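Local coordinates for protein C-glycoside 3-oxidase (Microbacterium trichothecenolyticum, PDB 7DVE) that uses FAD and molecular oxygen to oxidise the C3 hydroxyl of the sugar of C-glycosides such as isoorientin and mangiferin, releasing hydrogen peroxide, at residues T23-L28 and V217-I222; E179-V184 and V420-A425; F303-R308 and V367-F372. All coordinates share one frame; numbering follows the deposited sequence.

Interaction 1 (T23-L28 and V217-I222)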
loop_
_atom_site.group_PDB
_atom_site.type_symbol
_atom_site.label_atom_id
_atom_site.label_comp_id
_atom_site.label_asym_id
_atom_site.label_seq_id
_atom_site.Cartn_x
_atom_site.Cartn_y
_atom_site.Cartn_z
ATOM N N THR A 23 -6.311 -10.239 0.596
ATOM C CA THR A 23 -5.778 -11.155 1.595
ATOM C C THR A 23 -6.913 -11.862 2.316
ATOM O O THR A 23 -6.877 -13.085 2.516
ATOM C CB THR A 23 -4.888 -10.417 2.594
ATOM O OG1 THR A 23 -3.688 -10.007 1.940
ATOM C CG2 THR A 23 -4.517 -11.346 3.757
ATOM N N TYR A 24 -7.937 -11.099 2.717
ATOM C CA TYR A 24 -9.088 -11.743 3.349
ATOM C C TYR A 24 -9.704 -12.793 2.428
ATOM O O TYR A 24 -10.006 -13.918 2.856
ATOM C CB TYR A 24 -10.130 -10.707 3.757
ATOM C CG TYR A 24 -9.850 -10.087 5.100
ATOM C CD1 TYR A 24 -8.939 -9.039 5.224
ATOM C CD2 TYR A 24 -10.477 -10.548 6.242
ATOM C CE1 TYR A 24 -8.675 -8.461 6.452
ATOM C CE2 TYR A 24 -10.223 -9.972 7.482
ATOM C CZ TYR A 24 -9.318 -8.938 7.574
ATOM O OH TYR A 24 -9.063 -8.367 8.785
ATOM N N ALA A 25 -9.886 -12.445 1.150
ATOM C CA ALA A 25 -10.482 -13.395 0.209
ATOM C C ALA A 25 -9.654 -14.671 0.106
ATOM O O ALA A 25 -10.193 -15.784 0.169
ATOM C CB ALA A 25 -10.643 -12.759 -1.172
ATOM N N ARG A 26 -8.335 -14.536 -0.032
ATOM C CA ARG A 26 -7.514 -15.727 -0.228
ATOM C C ARG A 26 -7.445 -16.579 1.036
ATOM O O ARG A 26 -7.512 -17.818 0.963
ATOM C CB ARG A 26 -6.111 -15.355 -0.690
ATOM C CG ARG A 26 -5.430 -16.528 -1.435
ATOM C CD ARG A 26 -4.242 -17.035 -0.657
ATOM N NE ARG A 26 -3.422 -18.009 -1.362
ATOM C CZ ARG A 26 -2.498 -17.697 -2.260
ATOM N NH1 ARG A 26 -2.404 -16.479 -2.759
ATOM N NH2 ARG A 26 -1.657 -18.634 -2.676
ATOM N N ILE A 27 -7.314 -15.947 2.208
ATOM C CA ILE A 27 -7.206 -16.753 3.416
ATOM C C ILE A 27 -8.514 -17.450 3.708
ATOM O O ILE A 27 -8.518 -18.571 4.224
ATOM C CB ILE A 27 -6.741 -15.926 4.623
ATOM C CG1 ILE A 27 -5.374 -15.314 4.339
ATOM C CG2 ILE A 27 -6.684 -16.821 5.881
ATOM C CD1 ILE A 27 -4.250 -16.342 4.488
ATOM N N LEU A 28 -9.645 -16.832 3.374
ATOM C CA LEU A 28 -10.894 -17.552 3.582
ATOM C C LEU A 28 -11.124 -18.605 2.504
ATOM O O LEU A 28 -11.743 -19.636 2.788
ATOM C CB LEU A 28 -12.074 -16.570 3.672
ATOM C CG LEU A 28 -12.026 -15.622 4.885
ATOM C CD1 LEU A 28 -12.957 -14.419 4.755
ATOM C CD2 LEU A 28 -12.293 -16.388 6.191
ATOM N N VAL A 217 -2.097 -11.758 -7.657
ATOM C CA VAL A 217 -1.308 -12.800 -7.010
ATOM C C VAL A 217 -1.866 -13.131 -5.629
ATOM O O VAL A 217 -1.896 -14.304 -5.230
ATOM C CB VAL A 217 0.168 -12.375 -6.939
ATOM C CG1 VAL A 217 1.007 -13.454 -6.236
ATOM C CG2 VAL A 217 0.683 -12.122 -8.337
ATOM N N VAL A 218 -2.313 -12.118 -4.889
ATOM C CA VAL A 218 -2.898 -12.360 -3.573
ATOM C C VAL A 218 -4.180 -13.178 -3.700
ATOM O O VAL A 218 -4.392 -14.144 -2.962
ATOM C CB VAL A 218 -3.142 -11.030 -2.834
ATOM C CG1 VAL A 218 -3.636 -11.317 -1.427
ATOM C CG2 VAL A 218 -1.867 -10.208 -2.787
ATOM N N LEU A 219 -5.049 -12.811 -4.648
ATOM C CA LEU A 219 -6.276 -13.568 -4.888
ATOM C C LEU A 219 -5.951 -14.981 -5.357
ATOM O O LEU A 219 -6.563 -15.961 -4.895
ATOM C CB LEU A 219 -7.132 -12.849 -5.935
ATOM C CG LEU A 219 -7.932 -11.603 -5.515
ATOM C CD1 LEU A 219 -8.669 -11.016 -6.710
ATOM C CD2 LEU A 219 -8.909 -11.912 -4.395
ATOM N N GLY A 220 -4.988 -15.109 -6.287
ATOM C CA GLY A 220 -4.494 -16.400 -6.711
ATOM C C GLY A 220 -5.512 -17.260 -7.417
ATOM O O GLY A 220 -6.704 -16.921 -7.505
ATOM N N ASP A 221 -5.047 -18.412 -7.909
ATOM C CA ASP A 221 -5.977 -19.326 -8.533
ATOM C C ASP A 221 -6.937 -19.917 -7.524
ATOM O O ASP A 221 -8.046 -20.294 -7.912
ATOM C CB ASP A 221 -5.250 -20.438 -9.275
ATOM C CG ASP A 221 -4.373 -19.915 -10.388
ATOM O OD1 ASP A 221 -4.759 -18.937 -11.081
ATOM O OD2 ASP A 221 -3.310 -20.533 -10.596
ATOM N N ILE A 222 -6.564 -19.989 -6.240
ATOM C CA ILE A 222 -7.534 -20.538 -5.289
ATOM C C ILE A 222 -8.725 -19.595 -5.126
ATOM O O ILE A 222 -9.857 -20.063 -5.012
ATOM C CB ILE A 222 -6.905 -20.907 -3.924
ATOM C CG1 ILE A 222 -7.870 -21.796 -3.137
ATOM C CG2 ILE A 222 -6.602 -19.688 -3.083
ATOM C CD1 ILE A 222 -7.251 -22.508 -1.952
#
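Val218 CG1 rests on the helix backbone at Thr23, 3.5 Å from Thr23 N and close to Thr23 OG1, which itself is hydrogen-bonded to Pro19 O one turn back. Beside it, Ala25 CB meets Leu219 CD2 at 3.8 Å. This is the tight part, where Thr23, Ala25, Val218 and Leu219 are all buried; the two helix axes pass 8.1 Å apart at 32°, and helices 149-161 and 490-510 cover Thr23 further.

Toward solvent the contact depends on one long chain. Arg26 lays its aliphatic part against the Val218 carbonyl, and a bend at chi2 (-114°) brings Arg26 NH1 to Val218 O at 3.1 Å, from above the carbonyl plane; a weak bond of 3.3 Å joins the same NH1 to Val217 O. NE turns to a salt bridge with Glu30, so NE and NH1 each have a partner. At the exposed end Ile222 CG2 lies 3.8 Å from Arg26 CG, the two side chains crossing at about a right angle.

Helix 19-31 follows the glycine-rich turn after strand 12-15, consistent with the dinucleotide-binding helix of the Rossmann-type FAD domain of GMC oxidoreductases.

Interaction 2 (E179-V184 and V420-A425)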
loop_
_atom_site.group_PDB
_atom_site.type_symbol
_atom_site.label_atom_id
_atom_site.label_comp_id
_atom_site.label_asym_id
_atom_site.label_seq_id
_atom_site.Cartn_x
_atom_site.Cartn_y
_atom_site.Cartn_z
ATOM N N GLU A 179 27.198 -3.607 -3.088
ATOM C CA GLU A 179 28.628 -3.597 -2.776
ATOM C C GLU A 179 29.090 -2.209 -2.348
ATOM O O GLU A 179 29.772 -2.042 -1.319
ATOM C CB GLU A 179 29.411 -4.029 -4.012
ATOM C CG GLU A 179 30.406 -5.124 -3.831
ATOM C CD GLU A 179 31.032 -5.505 -5.172
ATOM O OE1 GLU A 179 31.836 -6.476 -5.212
ATOM O OE2 GLU A 179 30.737 -4.810 -6.175
ATOM N N ARG A 180 28.744 -1.200 -3.151
ATOM C CA ARG A 180 29.213 0.150 -2.876
ATOM C C ARG A 180 28.635 0.682 -1.569
ATOM O O ARG A 180 29.330 1.374 -0.815
ATOM C CB ARG A 180 28.880 1.052 -4.056
ATOM C CG ARG A 180 29.815 0.815 -5.215
ATOM C CD ARG A 180 29.377 1.536 -6.467
ATOM N NE ARG A 180 30.009 0.938 -7.633
ATOM C CZ ARG A 180 30.237 1.578 -8.769
ATOM N NH1 ARG A 180 29.850 2.835 -8.943
ATOM N NH2 ARG A 180 30.866 0.944 -9.756
ATOM N N LEU A 181 27.379 0.349 -1.263
ATOM C CA LEU A 181 26.789 0.805 -0.005
ATOM C C LEU A 181 27.413 0.085 1.182
ATOM O O LEU A 181 27.750 0.711 2.192
ATOM C CB LEU A 181 25.278 0.591 -0.025
ATOM C CG LEU A 181 24.577 1.470 -1.052
ATOM C CD1 LEU A 181 23.091 1.238 -0.967
ATOM C CD2 LEU A 181 24.929 2.928 -0.795
ATOM N N ALA A 182 27.577 -1.237 1.076
ATOM C CA ALA A 182 28.194 -1.998 2.154
ATOM C C ALA A 182 29.570 -1.452 2.480
ATOM O O ALA A 182 29.983 -1.468 3.641
ATOM C CB ALA A 182 28.274 -3.482 1.771
ATOM N N ALA A 183 30.289 -0.960 1.470
ATOM C CA ALA A 183 31.614 -0.388 1.714
ATOM C C ALA A 183 31.588 0.692 2.793
ATOM O O ALA A 183 32.513 0.784 3.605
ATOM C CB ALA A 183 32.179 0.198 0.417
ATOM N N VAL A 184 30.556 1.532 2.802
ATOM C CA VAL A 184 30.465 2.669 3.713
ATOM C C VAL A 184 29.453 2.414 4.831
ATOM O O VAL A 184 28.991 3.357 5.458
ATOM C CB VAL A 184 30.121 3.974 2.967
ATOM C CG1 VAL A 184 31.163 4.306 1.910
ATOM C CG2 VAL A 184 28.731 3.878 2.336
ATOM N N VAL A 420 22.231 12.052 0.815
ATOM C CA VAL A 420 23.399 12.500 0.055
ATOM C C VAL A 420 24.602 11.599 0.336
ATOM O O VAL A 420 25.333 11.209 -0.589
ATOM C CB VAL A 420 23.699 13.980 0.355
ATOM C CG1 VAL A 420 24.954 14.427 -0.375
ATOM C CG2 VAL A 420 22.518 14.813 -0.068
ATOM N N ARG A 421 24.807 11.213 1.607
ATOM C CA ARG A 421 25.937 10.333 1.909
ATOM C C ARG A 421 25.809 8.982 1.196
ATOM O O ARG A 421 26.798 8.434 0.689
ATOM C CB ARG A 421 26.062 10.138 3.421
ATOM C CG ARG A 421 27.245 9.270 3.834
ATOM C CD ARG A 421 27.214 8.903 5.332
ATOM N NE ARG A 421 26.505 7.647 5.552
ATOM C CZ ARG A 421 27.027 6.449 5.306
ATOM N NH1 ARG A 421 28.268 6.314 4.869
ATOM N NH2 ARG A 421 26.287 5.361 5.500
ATOM N N LEU A 422 24.601 8.423 1.145
ATOM C CA LEU A 422 24.441 7.139 0.467
ATOM C C LEU A 422 24.602 7.283 -1.047
ATOM O O LEU A 422 25.157 6.389 -1.699
ATOM C CB LEU A 422 23.081 6.522 0.789
ATOM C CG LEU A 422 22.688 6.089 2.201
ATOM C CD1 LEU A 422 21.191 5.784 2.239
ATOM C CD2 LEU A 422 23.485 4.898 2.703
ATOM N N GLY A 423 24.117 8.387 -1.634
ATOM C CA GLY A 423 24.220 8.530 -3.080
ATOM C C GLY A 423 25.640 8.793 -3.560
ATOM O O GLY A 423 26.047 8.304 -4.618
ATOM N N LYS A 424 26.410 9.584 -2.806
ATOM C CA LYS A 424 27.814 9.795 -3.170
ATOM C C LYS A 424 28.612 8.490 -3.138
ATOM O O LYS A 424 29.579 8.327 -3.889
ATOM C CB LYS A 424 28.461 10.810 -2.227
ATOM C CG LYS A 424 28.171 12.268 -2.519
ATOM C CD LYS A 424 28.816 13.115 -1.411
ATOM C CE LYS A 424 28.728 14.603 -1.659
ATOM N NZ LYS A 424 29.059 15.347 -0.378
ATOM N N ALA A 425 28.234 7.553 -2.272
ATOM C CA ALA A 425 28.931 6.278 -2.239
ATOM C C ALA A 425 28.696 5.450 -3.490
ATOM O O ALA A 425 29.417 4.475 -3.712
ATOM C CB ALA A 425 28.502 5.483 -1.002
#
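Val184 O, just past helix 176-183, is gripped by both terminal nitrogens of Arg421. Arg421 NH1 makes the sounder bond to Val184 O, 3.1 Å long with an N-H...O angle of 147°; Arg421 NH2 adds a weak one to Val184 O at 3.4 Å. The oxygen sits at the edge of the guanidinium group, somewhat tilted from its plane. Arg421 leaves its helix with CG anti to the backbone N (chi1 -178°) and runs extended until chi3, where a turn of 91° swings the guanidinium group across to the neighbouring segment. A salt bridge from NE to Glu418, one turn earlier on the same helix, also holds the group.

The side chains of Val184 and Arg421 run antiparallel alongside one another, which leaves Val184 CB and CG2 against NH1. The same Val184 CG2 packs on Ala425 CB at 3.7 Å, with CG1 a little farther off. Ala425 is thus covered by Val184, while its carbonyl oxygen, Ala425 O, lies 3.5 Å from Arg180 CB. The aliphatic part of Arg180 passes that oxygen on its way elsewhere, and NH1 ends on the carbonyl oxygens of Arg308 and Ile426.

Deeper in, Leu181 CD2 approaches Leu422 O at 3.6 Å and more loosely meets Leu422 CD2 at 4.3 Å. Both leucines are buried: Leu181 also touches Val195 and Ile426, and Leu422 reaches Leu369 and Leu371 of strand 366-373. Arg421, by contrast, is exposed.

The C-terminal parts of two helices meet here, far from the annotated FAD and active-site residues. The longer helix, 406-424, packs against the antiparallel sheet, consistent with the substrate-binding domain of GMC oxidoreductases.

Interaction 3 (F303-R308 and V367-F372)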
loop_
_atom_site.group_PDB
_atom_site.type_symbol
_atom_site.label_atom_id
_atom_site.label_comp_id
_atom_site.label_asym_id
_atom_site.label_seq_id
_atom_site.Cartn_x
_atom_site.Cartn_y
_atom_site.Cartn_z
ATOM N N PHE A 303 16.614 11.464 -4.504
ATOM C CA PHE A 303 17.936 11.846 -4.974
ATOM C C PHE A 303 18.218 10.980 -6.192
ATOM O O PHE A 303 17.692 9.882 -6.295
ATOM C CB PHE A 303 18.962 11.593 -3.865
ATOM C CG PHE A 303 20.201 12.412 -3.968
ATOM C CD1 PHE A 303 20.150 13.735 -4.356
ATOM C CD2 PHE A 303 21.433 11.852 -3.637
ATOM C CE1 PHE A 303 21.324 14.524 -4.405
ATOM C CE2 PHE A 303 22.609 12.605 -3.703
ATOM C CZ PHE A 303 22.547 13.957 -4.089
ATOM N N ALA A 304 19.054 11.446 -7.095
ATOM C CA ALA A 304 19.391 10.668 -8.277
ATOM C C ALA A 304 20.888 10.749 -8.499
ATOM O O ALA A 304 21.474 11.827 -8.345
ATOM C CB ALA A 304 18.645 11.191 -9.524
ATOM N N VAL A 305 21.520 9.618 -8.849
ATOM C CA VAL A 305 22.965 9.614 -9.078
ATOM C C VAL A 305 23.319 8.804 -10.324
ATOM O O VAL A 305 22.632 7.851 -10.702
ATOM C CB VAL A 305 23.778 9.100 -7.859
ATOM C CG1 VAL A 305 23.368 9.825 -6.579
ATOM C CG2 VAL A 305 23.631 7.602 -7.701
ATOM N N ARG A 306 24.392 9.227 -10.985
ATOM C CA ARG A 306 24.992 8.492 -12.083
ATOM C C ARG A 306 26.078 7.576 -11.535
ATOM O O ARG A 306 27.089 8.050 -11.003
ATOM C CB ARG A 306 25.576 9.451 -13.117
ATOM C CG ARG A 306 26.291 8.742 -14.255
ATOM C CD ARG A 306 26.958 9.747 -15.193
ATOM N NE ARG A 306 26.060 9.994 -16.314
ATOM C CZ ARG A 306 25.257 11.043 -16.411
ATOM N NH1 ARG A 306 25.313 12.038 -15.534
ATOM N NH2 ARG A 306 24.368 11.088 -17.401
ATOM N N MET A 307 25.875 6.273 -11.666
ATOM C CA MET A 307 26.863 5.313 -11.176
ATOM C C MET A 307 28.197 5.451 -11.913
ATOM O O MET A 307 28.240 5.548 -13.143
ATOM C CB MET A 307 26.327 3.898 -11.338
ATOM C CG MET A 307 25.571 3.435 -10.121
ATOM S SD MET A 307 25.302 1.670 -10.117
ATOM C CE MET A 307 25.350 1.248 -11.847
ATOM N N ARG A 308 29.287 5.452 -11.152
ATOM C CA ARG A 308 30.632 5.516 -11.708
ATOM C C ARG A 308 31.171 4.100 -11.959
ATOM O O ARG A 308 30.633 3.106 -11.457
ATOM C CB ARG A 308 31.561 6.264 -10.744
ATOM C CG ARG A 308 31.502 5.689 -9.305
ATOM C CD ARG A 308 32.602 6.203 -8.358
ATOM N NE ARG A 308 32.348 7.590 -7.972
ATOM C CZ ARG A 308 31.753 7.964 -6.843
ATOM N NH1 ARG A 308 31.293 7.073 -5.971
ATOM N NH2 ARG A 308 31.579 9.265 -6.603
ATOM N N VAL A 367 20.557 5.942 -11.227
ATOM C CA VAL A 367 19.761 5.242 -10.221
ATOM C C VAL A 367 19.136 6.262 -9.293
ATOM O O VAL A 367 19.748 7.289 -8.988
ATOM C CB VAL A 367 20.575 4.222 -9.391
ATOM C CG1 VAL A 367 20.934 3.018 -10.243
ATOM C CG2 VAL A 367 21.801 4.875 -8.811
ATOM N N GLY A 368 17.916 5.965 -8.839
ATOM C CA GLY A 368 17.206 6.790 -7.890
ATOM C C GLY A 368 17.392 6.287 -6.472
ATOM O O GLY A 368 17.624 5.104 -6.242
ATOM N N LEU A 369 17.281 7.208 -5.525
ATOM C CA LEU A 369 17.273 6.914 -4.100
ATOM C C LEU A 369 16.060 7.561 -3.460
ATOM O O LEU A 369 15.749 8.726 -3.746
ATOM C CB LEU A 369 18.527 7.454 -3.393
ATOM C CG LEU A 369 19.862 6.816 -3.749
ATOM C CD1 LEU A 369 20.484 7.534 -4.943
ATOM C CD2 LEU A 369 20.776 6.834 -2.537
ATOM N N GLY A 370 15.403 6.818 -2.566
ATOM C CA GLY A 370 14.412 7.394 -1.675
ATOM C C GLY A 370 14.644 7.037 -0.212
ATOM O O GLY A 370 14.859 5.869 0.142
ATOM N N LEU A 371 14.602 8.042 0.651
ATOM C CA LEU A 371 14.563 7.850 2.087
ATOM C C LEU A 371 13.207 8.281 2.632
ATOM O O LEU A 371 12.630 9.274 2.187
ATOM C CB LEU A 371 15.687 8.620 2.795
ATOM C CG LEU A 371 16.863 7.780 3.345
ATOM C CD1 LEU A 371 17.664 7.094 2.230
ATOM C CD2 LEU A 371 17.761 8.621 4.275
ATOM N N PHE A 372 12.706 7.524 3.597
ATOM C CA PHE A 372 11.391 7.723 4.179
ATOM C C PHE A 372 11.540 7.862 5.676
ATOM O O PHE A 372 12.235 7.060 6.311
ATOM C CB PHE A 372 10.448 6.545 3.895
ATOM C CG PHE A 372 10.166 6.329 2.434
ATOM C CD1 PHE A 372 11.137 5.767 1.594
ATOM C CD2 PHE A 372 8.929 6.665 1.896
ATOM C CE1 PHE A 372 10.891 5.560 0.227
ATOM C CE2 PHE A 372 8.672 6.440 0.536
ATOM C CZ PHE A 372 9.665 5.883 -0.302
#
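Antiparallel strand pairing within the large sheet of the GMC oxidoreductase fold joins segments 303-308 and 367-372. Two hydrogen-bonded pairs flank one non-hydrogen-bonded pair. In the first, Val305 N reaches Val367 O and Val367 N reaches Val305 O, both at 2.9 Å and both nearly straight (170°). The second is less even: Leu369 N to Phe303 O is 2.8 Å, whereas the return bond from Phe303 N to Leu369 O is 3.0 Å and more bent at 136°. Between them Ala304 faces Gly368, and CA-H...O contacts, Gly368 CA to Phe303 O and Ala304 CA to Val367 O, fill in where no N-H is directed across.

Phe303, Val305, Val367 and Leu369 share one face. Val305 CG2 and Val367 CG2 touch at 3.5 Å; with CG1 beside the backbone N in each valine (Val305 chi1 -51°), CG2 is left between N and the carbonyl carbon, which brings the two methyls together. Val305 CG1 meets Leu369 CD1 at 4.0 Å, the side chains crossing at about a right angle, and Met307 CG lies 4.2 Å from Val367 CG2.

Helix 406-424 lies over this face, its Ile419 touching both Phe303 and Leu369. Strand 427-436 extends the sheet beyond 300-307, and strand 341-347 extends it beyond 366-373.

How the interactions relate
Interactions 2 and 3 lie on the same side of the chain's centre, their own centres 10 Å apart, while interaction 1 lies 39 Å and 35 Å from them, centre to centre, and on the opposite side from interaction 3. Interaction 1 belongs to the FAD-binding part; the other two join helix 406-424, helix 176-183 and the antiparallel sheet. Arg308 NH1, bonded to Lys424 O, helps tie the pair, and Gly423 O packs on Val305 CG1. Along the chain interaction 1 closes before interaction 3 opens, interaction 3 is nested inside the loop of interaction 2, and interactions 1 and 2 interleave. Distant sequence segments thus build both the cofactor-binding and the sheet regions.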